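PDB 7MIE: PlzA from Borrelia burgdorferi, which binds the bacterial second messenger cyclic di-GMP through a PilZ-type domain, probably as a signalling receptor of this tick-borne pathogen. Local coordinates for residues I42-I48 with R168-R172; I185-A190 with K200-K204; D205-G209 with Y275-H280. All blocks are in the same frame, centred on the assembly; numbering follows the deposited sequence.

In the fold
Interactions 1 and 3 lie near the centre of the chain, about 10 Å apart between centres, and both reach the same one of two bound cyclic di-GMP molecules: one supplies arginines, the other an aspartate and a serine. They touch each other where Tyr-208 packs against Lys-43 and His-170 and its OH bonds to Met-44 O. The touching residues of interaction 3 are all buried and largely apolar or aromatic; interaction 1 is partly buried and dominated by a carboxylate held at a helix start. Interaction 2, about 22 Å from the chain centre, is a partly exposed strand pairing governed by backbone bonds. It shares strand 198-207 with interaction 3, and Ile-185 packs on Leu-278 between them.

Interaction 1: residues I42-I48 with R168-R172. With C2E (9,9'-[(2R,3R,3aS,5S,7aR,9R,10R,10aS,12S,14aR)-3,5,10,12-tetrahydroxy-5,12-dioxidooctahydro-2H,7H-difuro[3,2-d:3',2'-j][1,3,7,9,2,8]tetraoxadiphosphacyclododecine-2,9-diyl]bis(2-amino-1,9-dihydro-6H-purin-6-one)), chain C.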
loop_
_atom_site.group_PDB
_atom_site.type_symbol
_atom_site.label_atom_id
_atom_site.label_comp_id
_atom_site.label_asym_id
_atom_site.label_seq_id
_atom_site.Cartn_x
_atom_site.Cartn_y
_atom_site.Cartn_z
ATOM N N ILE A 42 3.207 6.634 -1.619
ATOM C CA ILE A 42 2.198 6.517 -0.584
ATOM C C ILE A 42 1.397 5.248 -0.877
ATOM O O ILE A 42 0.834 5.108 -1.965
ATOM C CB ILE A 42 1.267 7.757 -0.659
ATOM C CG1 ILE A 42 2.011 9.094 -0.427
ATOM C CG2 ILE A 42 0.089 7.575 0.303
ATOM C CD1 ILE A 42 2.640 9.192 0.986
ATOM N N LYS A 43 1.422 4.308 0.082
ATOM C CA LYS A 43 0.628 3.075 -0.026
ATOM C C LYS A 43 -0.857 3.382 0.115
ATOM O O LYS A 43 -1.256 4.233 0.903
ATOM C CB LYS A 43 1.096 1.970 0.931
ATOM C CG LYS A 43 2.493 1.467 0.598
ATOM C CD LYS A 43 3.041 0.337 1.441
ATOM C CE LYS A 43 3.239 0.693 2.894
ATOM N NZ LYS A 43 4.330 1.704 3.119
ATOM N N MET A 44 -1.707 2.642 -0.638
ATOM C CA MET A 44 -3.130 2.959 -0.652
ATOM C C MET A 44 -3.868 2.335 0.535
ATOM O O MET A 44 -3.543 1.240 1.003
ATOM C CB MET A 44 -3.783 2.507 -1.968
ATOM C CG MET A 44 -3.029 3.002 -3.165
ATOM S SD MET A 44 -2.867 4.841 -3.258
ATOM C CE MET A 44 -4.556 5.148 -3.675
ATOM N N SER A 45 -4.866 3.074 1.040
ATOM C CA SER A 45 -5.812 2.612 2.056
ATOM C C SER A 45 -7.125 3.350 1.812
ATOM O O SER A 45 -7.163 4.304 1.022
ATOM C CB SER A 45 -5.286 2.886 3.454
ATOM O OG SER A 45 -5.472 4.278 3.764
ATOM N N THR A 46 -8.199 2.898 2.475
ATOM C CA THR A 46 -9.524 3.475 2.304
ATOM C C THR A 46 -9.494 5.001 2.450
ATOM O O THR A 46 -10.060 5.722 1.610
ATOM C CB THR A 46 -10.507 2.797 3.262
ATOM O OG1 THR A 46 -10.461 1.412 2.908
ATOM C CG2 THR A 46 -11.942 3.279 3.059
ATOM N N GLU A 47 -8.869 5.493 3.532
ATOM C CA GLU A 47 -8.822 6.923 3.782
ATOM C C GLU A 47 -8.014 7.679 2.721
ATOM O O GLU A 47 -8.386 8.808 2.394
ATOM C CB GLU A 47 -8.275 7.250 5.177
ATOM C CG GLU A 47 -9.227 6.832 6.296
ATOM C CD GLU A 47 -8.847 7.487 7.611
ATOM O OE1 GLU A 47 -9.765 7.866 8.352
ATOM O OE2 GLU A 47 -7.618 7.625 7.884
ATOM N N ILE A 48 -6.947 7.074 2.183
ATOM C CA ILE A 48 -6.180 7.728 1.129
ATOM C C ILE A 48 -7.038 7.835 -0.138
ATOM O O ILE A 48 -7.096 8.882 -0.767
ATOM C CB ILE A 48 -4.857 6.980 0.834
ATOM C CG1 ILE A 48 -3.979 6.958 2.086
ATOM C CG2 ILE A 48 -4.121 7.604 -0.351
ATOM C CD1 ILE A 48 -3.602 8.321 2.557
ATOM N N ARG A 168 0.021 10.640 11.784
ATOM C CA ARG A 168 -0.273 9.426 11.035
ATOM C C ARG A 168 -0.773 9.787 9.645
ATOM O O ARG A 168 -1.487 10.757 9.501
ATOM C CB ARG A 168 -1.449 8.680 11.687
ATOM C CG ARG A 168 -1.174 8.312 13.139
ATOM C CD ARG A 168 -2.339 7.536 13.756
ATOM N NE ARG A 168 -2.203 7.557 15.196
ATOM C CZ ARG A 168 -3.087 7.037 16.038
ATOM N NH1 ARG A 168 -4.140 6.380 15.566
ATOM N NH2 ARG A 168 -2.862 7.139 17.340
ATOM N N ILE A 169 -0.447 8.979 8.635
ATOM C CA ILE A 169 -1.129 9.212 7.362
ATOM C C ILE A 169 -2.150 8.110 7.059
ATOM O O ILE A 169 -3.089 8.338 6.295
ATOM C CB ILE A 169 -0.168 9.437 6.171
ATOM C CG1 ILE A 169 0.769 8.260 5.920
ATOM C CG2 ILE A 169 0.599 10.749 6.315
ATOM C CD1 ILE A 169 1.141 8.090 4.451
ATOM N N HIS A 170 -1.947 6.923 7.620
ATOM C CA HIS A 170 -2.899 5.836 7.425
ATOM C C HIS A 170 -3.728 5.533 8.670
ATOM O O HIS A 170 -3.275 5.656 9.817
ATOM C CB HIS A 170 -2.166 4.534 7.096
ATOM C CG HIS A 170 -1.452 4.570 5.776
ATOM N ND1 HIS A 170 -2.109 4.551 4.567
ATOM C CD2 HIS A 170 -0.142 4.679 5.473
ATOM C CE1 HIS A 170 -1.219 4.634 3.571
ATOM N NE2 HIS A 170 -0.031 4.681 4.087
ATOM N N GLU A 171 -4.930 5.012 8.407
ATOM C CA GLU A 171 -5.754 4.435 9.456
ATOM C C GLU A 171 -5.074 3.164 9.985
ATOM O O GLU A 171 -4.270 2.485 9.336
ATOM C CB GLU A 171 -7.190 4.216 8.949
ATOM C CG GLU A 171 -7.314 3.240 7.775
ATOM C CD GLU A 171 -7.225 3.857 6.388
ATOM O OE1 GLU A 171 -8.126 3.619 5.605
ATOM O OE2 GLU A 171 -6.231 4.588 6.105
ATOM N N ARG A 172 -5.408 2.886 11.230
ATOM C CA ARG A 172 -5.019 1.650 11.870
ATOM C C ARG A 172 -6.250 0.761 11.905
ATOM O O ARG A 172 -7.383 1.247 12.072
ATOM C CB ARG A 172 -4.456 1.964 13.260
ATOM C CG ARG A 172 -3.168 2.775 13.166
ATOM C CD ARG A 172 -2.698 3.194 14.541
ATOM N NE ARG A 172 -1.475 3.965 14.300
ATOM C CZ ARG A 172 -0.719 4.496 15.263
ATOM N NH1 ARG A 172 -1.033 4.295 16.529
ATOM N NH2 ARG A 172 0.355 5.199 14.932
HETATM P P1 C2E C . 6.707 6.907 15.565
HETATM O O2P C2E C . 6.305 6.996 16.974
HETATM O O1P C2E C . 8.150 6.704 15.176
HETATM O "O5'" C2E C . 5.986 5.569 15.041
HETATM C "C5'" C2E C . 6.304 5.106 13.718
HETATM C "C4'" C2E C . 5.220 4.167 13.243
HETATM O "O4'" C2E C . 5.092 3.066 14.170
HETATM C "C3'" C2E C . 3.810 4.761 13.190
HETATM O "O3'" C2E C . 3.688 5.456 11.954
HETATM C "C2'" C2E C . 3.003 3.439 13.079
HETATM O "O2'" C2E C . 3.156 2.896 11.783
HETATM C "C1'" C2E C . 3.788 2.525 14.037
HETATM N N9 C2E C . 3.173 2.453 15.352
HETATM C C8 C2E C . 3.590 2.985 16.551
HETATM N N7 C2E C . 2.783 2.720 17.542
HETATM C C5 C2E C . 1.747 1.997 16.941
HETATM C C6 C2E C . 0.563 1.460 17.496
HETATM O O6 C2E C . 0.161 1.587 18.663
HETATM N N1 C2E C . -0.210 0.812 16.516
HETATM C C2 C2E C . 0.132 0.685 15.185
HETATM N N2 C2E C . -0.726 0.038 14.366
HETATM N N3 C2E C . 1.241 1.191 14.657
HETATM C C4 C2E C . 1.990 1.827 15.600
HETATM P P11 C2E C . 2.480 6.526 11.815
HETATM O O21 C2E C . 2.515 6.908 10.374
HETATM O O11 C2E C . 1.237 5.854 12.334
HETATM O O5A C2E C . 2.907 7.680 12.858
HETATM C C5A C2E C . 3.968 8.558 12.401
HETATM C C4A C2E C . 4.450 9.368 13.572
HETATM O O4A C2E C . 3.387 10.226 14.049
HETATM C C3A C2E C . 4.841 8.533 14.791
HETATM O O3A C2E C . 6.161 8.045 14.562
HETATM C C2A C2E C . 4.700 9.573 15.900
HETATM O O2A C2E C . 5.797 10.474 15.938
HETATM C C1A C2E C . 3.416 10.279 15.447
HETATM N N91 C2E C . 2.197 9.742 16.021
HETATM C C81 C2E C . 1.233 8.980 15.394
HETATM N N71 C2E C . 0.260 8.657 16.207
HETATM C C51 C2E C . 0.589 9.248 17.430
HETATM C C61 C2E C . -0.093 9.256 18.682
HETATM O O61 C2E C . -1.178 8.754 19.003
HETATM N N11 C2E C . 0.606 9.987 19.639
HETATM C C21 C2E C . 1.826 10.586 19.453
HETATM N N21 C2E C . 2.332 11.230 20.519
HETATM N N31 C2E C . 2.453 10.627 18.276
HETATM C C41 C2E C . 1.783 9.915 17.316
#
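Glu-171 reaches across to the start of helix 46-52 from within the RxxxR motif of the PilZ domain, whose arginines, Arg-168 and Arg-172, grip cyclic di-GMP. Glu-171 CB lies 3.6 Å from Glu-47 OE2. CG is placed between the backbone N and carbonyl carbon (chi1 62°), and the chain then bends, bringing CD beside Glu-47 CG, the two glutamates passing in opposite directions. Glu-171 OE1 accepts a nearly straight bond from Glu-47 N (2.9 Å, 163°), met on its syn side, 24° out of the carboxylate plane. The N-cap hydroxyl, Ser-45 OG, donates to Glu-171 OE2 at a very short 2.5 Å, an exact value that is doubtful. The helix start probably stabilises the negative charge, offsetting Glu-47 OE2, 3.8 Å from Glu-171 OE2. His-170 ND1 also gives Ser-45 OG a weak bond, with OG near the imidazole plane at its edge, and Ile-42 CD1 meets Ile-169 CD1 at 3.9 Å. The extended arginines leave in the other direction: Arg-168 NE and NH2 bind N71 and O61 of one guanine. The Arg-172 guanidinium is sandwiched between that of Arg-168 and the face of the other guanine, Arg-172 NH2 lying 2.8 Å from phosphate oxygen O11.

Interaction 2: residues I185-A190 with K200-K204; sequences IDSDKA and KCLIK
Ala-190 CB sits against the flank of Ile-203, 3.7 Å from its CG1, and Ile-203 in turn points its CD1 at the CD1 of Ile-185, the two side chains meeting tip to tip at 4.2 Å. Ile-203 has CG1 anti to its carbonyl carbon (chi1 -49°), which carries the branch beside Ala-190. Cys-201 SG lies on the same face of the sheet as Ala-190 CB, 3.9 Å away; Phe-231 and Phe-233 of strand 228-233 add to the apolar packing of this side. Lys-189 and Leu-202 occupy the other face, where Asp-188 slants across Leu-202 with Asp-188 OD1 3.8 Å from Leu-202 CD2. These side chains hang on a beta hairpin, strands 189-193 and 198-207, part of the antiparallel sheet of the cyclic di-GMP-binding PilZ domain. Ala-190 and Cys-201 form a hydrogen-bonded antiparallel pair, joined by bonds from Cys-201 N to Ala-190 O (3.0 Å) and from Ala-190 N to Cys-201 O (3.1 Å). Lys-189 and Leu-202 form a non-hydrogen-bonded pair. Where the pairing begins, Ile-203 N donates almost straight to Asp-188 O (2.8 Å, 171°), while Ser-187 OG accepts from Lys-189 N in an ST turn. A water donates to Asp-188 OD2 at 2.6 Å and to Ile-203 O, and accepts from Lys-204 NZ.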
loop_
_atom_site.group_PDB
_atom_site.type_symbol
_atom_site.label_atom_id
_atom_site.label_comp_id
_atom_site.label_asym_id
_atom_site.label_seq_id
_atom_site.Cartn_x
_atom_site.Cartn_y
_atom_site.Cartn_z
ATOM N N ILE A 185 -5.822 -13.334 8.386
ATOM C CA ILE A 185 -5.266 -13.992 9.561
ATOM C C ILE A 185 -6.427 -14.613 10.330
ATOM O O ILE A 185 -7.551 -14.184 10.171
ATOM C CB ILE A 185 -4.452 -13.042 10.470
ATOM C CG1 ILE A 185 -5.333 -12.014 11.178
ATOM C CG2 ILE A 185 -3.311 -12.377 9.699
ATOM C CD1 ILE A 185 -4.612 -11.277 12.295
ATOM N N ASP A 186 -6.127 -15.602 11.178
ATOM C CA ASP A 186 -7.136 -16.506 11.710
ATOM C C ASP A 186 -7.705 -15.974 13.017
ATOM O O ASP A 186 -8.881 -16.177 13.336
ATOM C CB ASP A 186 -6.532 -17.893 11.960
ATOM C CG ASP A 186 -6.381 -18.711 10.692
ATOM O OD1 ASP A 186 -7.098 -18.417 9.711
ATOM O OD2 ASP A 186 -5.559 -19.640 10.697
ATOM N N SER A 187 -6.829 -15.361 13.807
ATOM C CA SER A 187 -7.185 -14.889 15.126
ATOM C C SER A 187 -6.262 -13.740 15.490
ATOM O O SER A 187 -5.358 -13.400 14.724
ATOM C CB SER A 187 -7.051 -15.999 16.160
ATOM O OG SER A 187 -5.705 -16.074 16.612
ATOM N N ASP A 188 -6.529 -13.193 16.681
ATOM C CA ASP A 188 -5.795 -12.112 17.304
ATOM C C ASP A 188 -4.553 -12.603 18.045
ATOM O O ASP A 188 -3.871 -11.804 18.685
ATOM C CB ASP A 188 -6.733 -11.303 18.200
ATOM C CG ASP A 188 -7.224 -12.000 19.462
ATOM O OD1 ASP A 188 -7.025 -13.233 19.600
ATOM O OD2 ASP A 188 -7.789 -11.298 20.300
ATOM N N LYS A 189 -4.254 -13.908 17.977
ATOM C CA LYS A 189 -3.154 -14.415 18.786
ATOM C C LYS A 189 -1.834 -14.186 18.063
ATOM O O LYS A 189 -1.719 -14.470 16.879
ATOM C CB LYS A 189 -3.314 -15.906 19.094
ATOM C CG LYS A 189 -4.449 -16.260 20.048
ATOM C CD LYS A 189 -4.288 -17.649 20.635
ATOM C CE LYS A 189 -5.619 -18.320 20.899
ATOM N NZ LYS A 189 -6.360 -18.547 19.635
ATOM N N ALA A 190 -0.846 -13.669 18.798
ATOM C CA ALA A 190 0.481 -13.449 18.248
ATOM C C ALA A 190 1.530 -13.663 19.336
ATOM O O ALA A 190 1.202 -14.039 20.466
ATOM C CB ALA A 190 0.590 -12.057 17.653
ATOM N N LYS A 200 3.350 -14.686 24.667
ATOM C CA LYS A 200 2.051 -14.582 24.026
ATOM C C LYS A 200 1.579 -13.135 24.098
ATOM O O LYS A 200 1.917 -12.408 25.036
ATOM C CB LYS A 200 1.019 -15.432 24.769
ATOM C CG LYS A 200 0.892 -16.880 24.328
ATOM C CD LYS A 200 -0.481 -17.458 24.646
ATOM C CE LYS A 200 -0.421 -18.872 25.184
ATOM N NZ LYS A 200 0.751 -19.607 24.652
ATOM N N CYS A 201 0.796 -12.716 23.096
ATOM C CA CYS A 201 0.137 -11.423 23.187
ATOM C C CYS A 201 -1.150 -11.466 22.369
ATOM O O CYS A 201 -1.368 -12.417 21.629
ATOM C CB CYS A 201 1.080 -10.293 22.772
ATOM S SG CYS A 201 1.583 -10.339 21.030
ATOM N N LEU A 202 -2.003 -10.446 22.527
ATOM C CA LEU A 202 -3.169 -10.306 21.662
ATOM C C LEU A 202 -2.966 -9.083 20.758
ATOM O O LEU A 202 -2.565 -8.029 21.241
ATOM C CB LEU A 202 -4.439 -10.157 22.512
ATOM C CG LEU A 202 -4.792 -11.364 23.388
ATOM C CD1 LEU A 202 -6.163 -11.200 24.025
ATOM C CD2 LEU A 202 -4.716 -12.657 22.585
ATOM N N ILE A 203 -3.220 -9.238 19.450
ATOM C CA ILE A 203 -3.183 -8.072 18.558
ATOM C C ILE A 203 -4.426 -7.200 18.814
ATOM O O ILE A 203 -5.556 -7.687 18.710
ATOM C CB ILE A 203 -3.091 -8.483 17.070
ATOM C CG1 ILE A 203 -1.997 -9.532 16.791
ATOM C CG2 ILE A 203 -2.942 -7.221 16.202
ATOM C CD1 ILE A 203 -2.123 -10.210 15.443
ATOM N N LYS A 204 -4.211 -5.904 19.083
ATOM C CA LYS A 204 -5.284 -4.932 19.261
ATOM C C LYS A 204 -5.483 -4.085 18.004
ATOM O O LYS A 204 -6.622 -3.762 17.685
ATOM C CB LYS A 204 -5.044 -4.054 20.490
ATOM C CG LYS A 204 -4.914 -4.826 21.801
ATOM C CD LYS A 204 -5.897 -5.990 21.971
ATOM C CE LYS A 204 -7.315 -5.573 22.325
ATOM N NZ LYS A 204 -8.215 -6.748 22.505
HETATM O O HOH W 1 -7.762 -8.703 19.914
#

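Interaction 3: residues D205-G209 with Y275-H280. With C2E (9,9'-[(2R,3R,3aS,5S,7aR,9R,10R,10aS,12S,14aR)-3,5,10,12-tetrahydroxy-5,12-dioxidooctahydro-2H,7H-difuro[3,2-d:3',2'-j][1,3,7,9,2,8]tetraoxadiphosphacyclododecine-2,9-diyl]bis(2-amino-1,9-dihydro-6H-purin-6-one)), chain C.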
loop_
_atom_site.group_PDB
_atom_site.type_symbol
_atom_site.label_atom_id
_atom_site.label_comp_id
_atom_site.label_asym_id
_atom_site.label_seq_id
_atom_site.Cartn_x
_atom_site.Cartn_y
_atom_site.Cartn_z
ATOM N N ASP A 205 -4.389 -3.713 17.311
ATOM C CA ASP A 205 -4.513 -3.023 16.035
ATOM C C ASP A 205 -3.286 -3.282 15.164
ATOM O O ASP A 205 -2.224 -3.674 15.674
ATOM C CB ASP A 205 -4.891 -1.539 16.203
ATOM C CG ASP A 205 -3.837 -0.622 16.806
ATOM O OD1 ASP A 205 -2.719 -0.627 16.302
ATOM O OD2 ASP A 205 -4.171 0.138 17.786
ATOM N N LEU A 206 -3.488 -3.120 13.855
ATOM C CA LEU A 206 -2.434 -3.310 12.854
ATOM C C LEU A 206 -2.436 -2.136 11.878
ATOM O O LEU A 206 -3.487 -1.589 11.559
ATOM C CB LEU A 206 -2.692 -4.582 12.030
ATOM C CG LEU A 206 -2.576 -5.923 12.766
ATOM C CD1 LEU A 206 -2.917 -7.085 11.817
ATOM C CD2 LEU A 206 -1.139 -6.093 13.294
ATOM N N SER A 207 -1.258 -1.829 11.322
ATOM C CA SER A 207 -1.188 -0.888 10.224
ATOM C C SER A 207 -0.003 -1.274 9.349
ATOM O O SER A 207 0.749 -2.200 9.674
ATOM C CB SER A 207 -1.076 0.525 10.771
ATOM O OG SER A 207 0.174 0.660 11.428
ATOM N N TYR A 208 0.187 -0.552 8.244
ATOM C CA TYR A 208 1.316 -0.805 7.363
ATOM C C TYR A 208 2.638 -0.782 8.144
ATOM O O TYR A 208 3.525 -1.569 7.842
ATOM C CB TYR A 208 1.340 0.264 6.251
ATOM C CG TYR A 208 0.425 -0.017 5.073
ATOM C CD1 TYR A 208 0.525 -1.205 4.359
ATOM C CD2 TYR A 208 -0.508 0.930 4.655
ATOM C CE1 TYR A 208 -0.301 -1.485 3.271
ATOM C CE2 TYR A 208 -1.293 0.699 3.526
ATOM C CZ TYR A 208 -1.202 -0.505 2.854
ATOM O OH TYR A 208 -1.974 -0.752 1.753
ATOM N N GLY A 209 2.730 0.089 9.150
ATOM C CA GLY A 209 4.018 0.359 9.784
ATOM C C GLY A 209 4.185 -0.199 11.201
ATOM O O GLY A 209 5.259 -0.024 11.805
ATOM N N TYR A 275 3.477 -9.298 4.716
ATOM C CA TYR A 275 2.729 -8.505 5.691
ATOM C C TYR A 275 2.095 -7.301 4.985
ATOM O O TYR A 275 0.926 -6.980 5.207
ATOM C CB TYR A 275 3.637 -7.998 6.818
ATOM C CG TYR A 275 2.868 -7.110 7.778
ATOM C CD1 TYR A 275 1.994 -7.672 8.700
ATOM C CD2 TYR A 275 2.911 -5.720 7.705
ATOM C CE1 TYR A 275 1.232 -6.897 9.570
ATOM C CE2 TYR A 275 2.181 -4.926 8.583
ATOM C CZ TYR A 275 1.309 -5.508 9.496
ATOM O OH TYR A 275 0.559 -4.787 10.385
ATOM N N THR A 276 2.912 -6.560 4.229
ATOM C CA THR A 276 2.419 -5.379 3.547
ATOM C C THR A 276 1.196 -5.728 2.694
ATOM O O THR A 276 0.181 -5.008 2.680
ATOM C CB THR A 276 3.519 -4.761 2.678
ATOM O OG1 THR A 276 4.570 -4.420 3.591
ATOM C CG2 THR A 276 2.999 -3.494 2.024
ATOM N N MET A 277 1.284 -6.861 1.975
ATOM C CA MET A 277 0.161 -7.258 1.119
ATOM C C MET A 277 -1.062 -7.733 1.934
ATOM O O MET A 277 -2.202 -7.552 1.506
ATOM C CB MET A 277 0.583 -8.372 0.148
ATOM C CG MET A 277 1.512 -7.936 -0.975
ATOM S SD MET A 277 0.928 -6.523 -1.915
ATOM C CE MET A 277 2.246 -6.229 -3.106
ATOM N N LEU A 278 -0.862 -8.295 3.134
ATOM C CA LEU A 278 -1.984 -8.627 4.017
ATOM C C LEU A 278 -2.765 -7.354 4.385
ATOM O O LEU A 278 -4.003 -7.354 4.414
ATOM C CB LEU A 278 -1.428 -9.310 5.278
ATOM C CG LEU A 278 -2.343 -9.428 6.500
ATOM C CD1 LEU A 278 -3.306 -10.588 6.284
ATOM C CD2 LEU A 278 -1.520 -9.726 7.753
ATOM N N ILE A 279 -2.041 -6.282 4.715
ATOM C CA ILE A 279 -2.703 -5.018 5.044
ATOM C C ILE A 279 -3.365 -4.413 3.805
ATOM O O ILE A 279 -4.531 -3.987 3.853
ATOM C CB ILE A 279 -1.714 -4.031 5.699
ATOM C CG1 ILE A 279 -1.091 -4.657 6.960
ATOM C CG2 ILE A 279 -2.419 -2.695 6.027
ATOM C CD1 ILE A 279 -2.106 -5.025 8.052
ATOM N N HIS A 280 -2.649 -4.407 2.684
ATOM C CA HIS A 280 -3.248 -3.911 1.453
ATOM C C HIS A 280 -4.542 -4.672 1.117
ATOM O O HIS A 280 -5.541 -4.034 0.788
ATOM C CB HIS A 280 -2.211 -4.026 0.320
ATOM C CG HIS A 280 -2.740 -3.415 -0.940
ATOM N ND1 HIS A 280 -3.425 -4.177 -1.884
ATOM C CD2 HIS A 280 -2.672 -2.156 -1.419
ATOM C CE1 HIS A 280 -3.744 -3.397 -2.905
ATOM N NE2 HIS A 280 -3.316 -2.170 -2.638
HETATM P P1 C2E C . 6.707 6.907 15.565
HETATM O O2P C2E C . 6.305 6.996 16.974
HETATM O O1P C2E C . 8.150 6.704 15.176
HETATM O "O5'" C2E C . 5.986 5.569 15.041
HETATM C "C5'" C2E C . 6.304 5.106 13.718
HETATM C "C4'" C2E C . 5.220 4.167 13.243
HETATM O "O4'" C2E C . 5.092 3.066 14.170
HETATM C "C3'" C2E C . 3.810 4.761 13.190
HETATM O "O3'" C2E C . 3.688 5.456 11.954
HETATM C "C2'" C2E C . 3.003 3.439 13.079
HETATM O "O2'" C2E C . 3.156 2.896 11.783
HETATM C "C1'" C2E C . 3.788 2.525 14.037
HETATM N N9 C2E C . 3.173 2.453 15.352
HETATM C C8 C2E C . 3.590 2.985 16.551
HETATM N N7 C2E C . 2.783 2.720 17.542
HETATM C C5 C2E C . 1.747 1.997 16.941
HETATM C C6 C2E C . 0.563 1.460 17.496
HETATM O O6 C2E C . 0.161 1.587 18.663
HETATM N N1 C2E C . -0.210 0.812 16.516
HETATM C C2 C2E C . 0.132 0.685 15.185
HETATM N N2 C2E C . -0.726 0.038 14.366
HETATM N N3 C2E C . 1.241 1.191 14.657
HETATM C C4 C2E C . 1.990 1.827 15.600
HETATM P P11 C2E C . 2.480 6.526 11.815
HETATM O O21 C2E C . 2.515 6.908 10.374
HETATM O O11 C2E C . 1.237 5.854 12.334
HETATM O O5A C2E C . 2.907 7.680 12.858
HETATM C C5A C2E C . 3.968 8.558 12.401
HETATM C C4A C2E C . 4.450 9.368 13.572
HETATM O O4A C2E C . 3.387 10.226 14.049
HETATM C C3A C2E C . 4.841 8.533 14.791
HETATM O O3A C2E C . 6.161 8.045 14.562
HETATM C C2A C2E C . 4.700 9.573 15.900
HETATM O O2A C2E C . 5.797 10.474 15.938
HETATM C C1A C2E C . 3.416 10.279 15.447
HETATM N N91 C2E C . 2.197 9.742 16.021
HETATM C C81 C2E C . 1.233 8.980 15.394
HETATM N N71 C2E C . 0.260 8.657 16.207
HETATM C C51 C2E C . 0.589 9.248 17.430
HETATM C C61 C2E C . -0.093 9.256 18.682
HETATM O O61 C2E C . -1.178 8.754 19.003
HETATM N N11 C2E C . 0.606 9.987 19.639
HETATM C C21 C2E C . 1.826 10.586 19.453
HETATM N N21 C2E C . 2.332 11.230 20.519
HETATM N N31 C2E C . 2.453 10.627 18.276
HETATM C C41 C2E C . 1.783 9.915 17.316
HETATM O O HOH W 2 4.054 -2.088 5.153
#
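Tyr-275 and Ser-207 make the direct hydrogen bond of this contact: Tyr-275 OH donates to Ser-207 O at 2.7 Å. With CG anti to the backbone N (chi1 177°), the tyrosine ring leaves the helix so that its edge faces the backbone of Ser-207 and Tyr-208, whose O atoms both lie near the ring plane. A water adds a second polar link, donating to Tyr-208 O at 2.8 Å and bonding to Thr-276 OG1.

Aromatic packing centres on Tyr-208. Ile-279 CG2 lies over one face of its ring, a CH-pi contact 3.8 Å from the centroid and 17° off the normal, while Thr-276 O comes up at the edge. The Tyr-208 side chain runs alongside that of His-280, with Tyr-208 OH 3.5 Å from His-280 CD2; the phenol oxygen has its partner in Met-44 O, and His-280 NE2 in Ile-71 O. Apolar contact is completed by Leu-206, whose CB is 4.0 Å from Ile-279 CD1 and whose CD2 lies at the edge of the Tyr-275 ring.

Ligand bonds leave the other side of the strand, at the DxSxxG motif of PilZ domains. Asp-205 OD1 accepts from both N1 and N2 of a guanine, and N2 also donates to Ser-207 OG, whose position is less certain. Gly-209 lies against the ribose O2'.

Strand 205-207 and helix 275-280 run at 106°, their axes 9.4 Å apart. The helix also packs against strand 65-74 through Thr-276, Met-277 and His-280, and against Phe-233 of strand 228-233 through Tyr-275 and Leu-278, wedging between the two sheets.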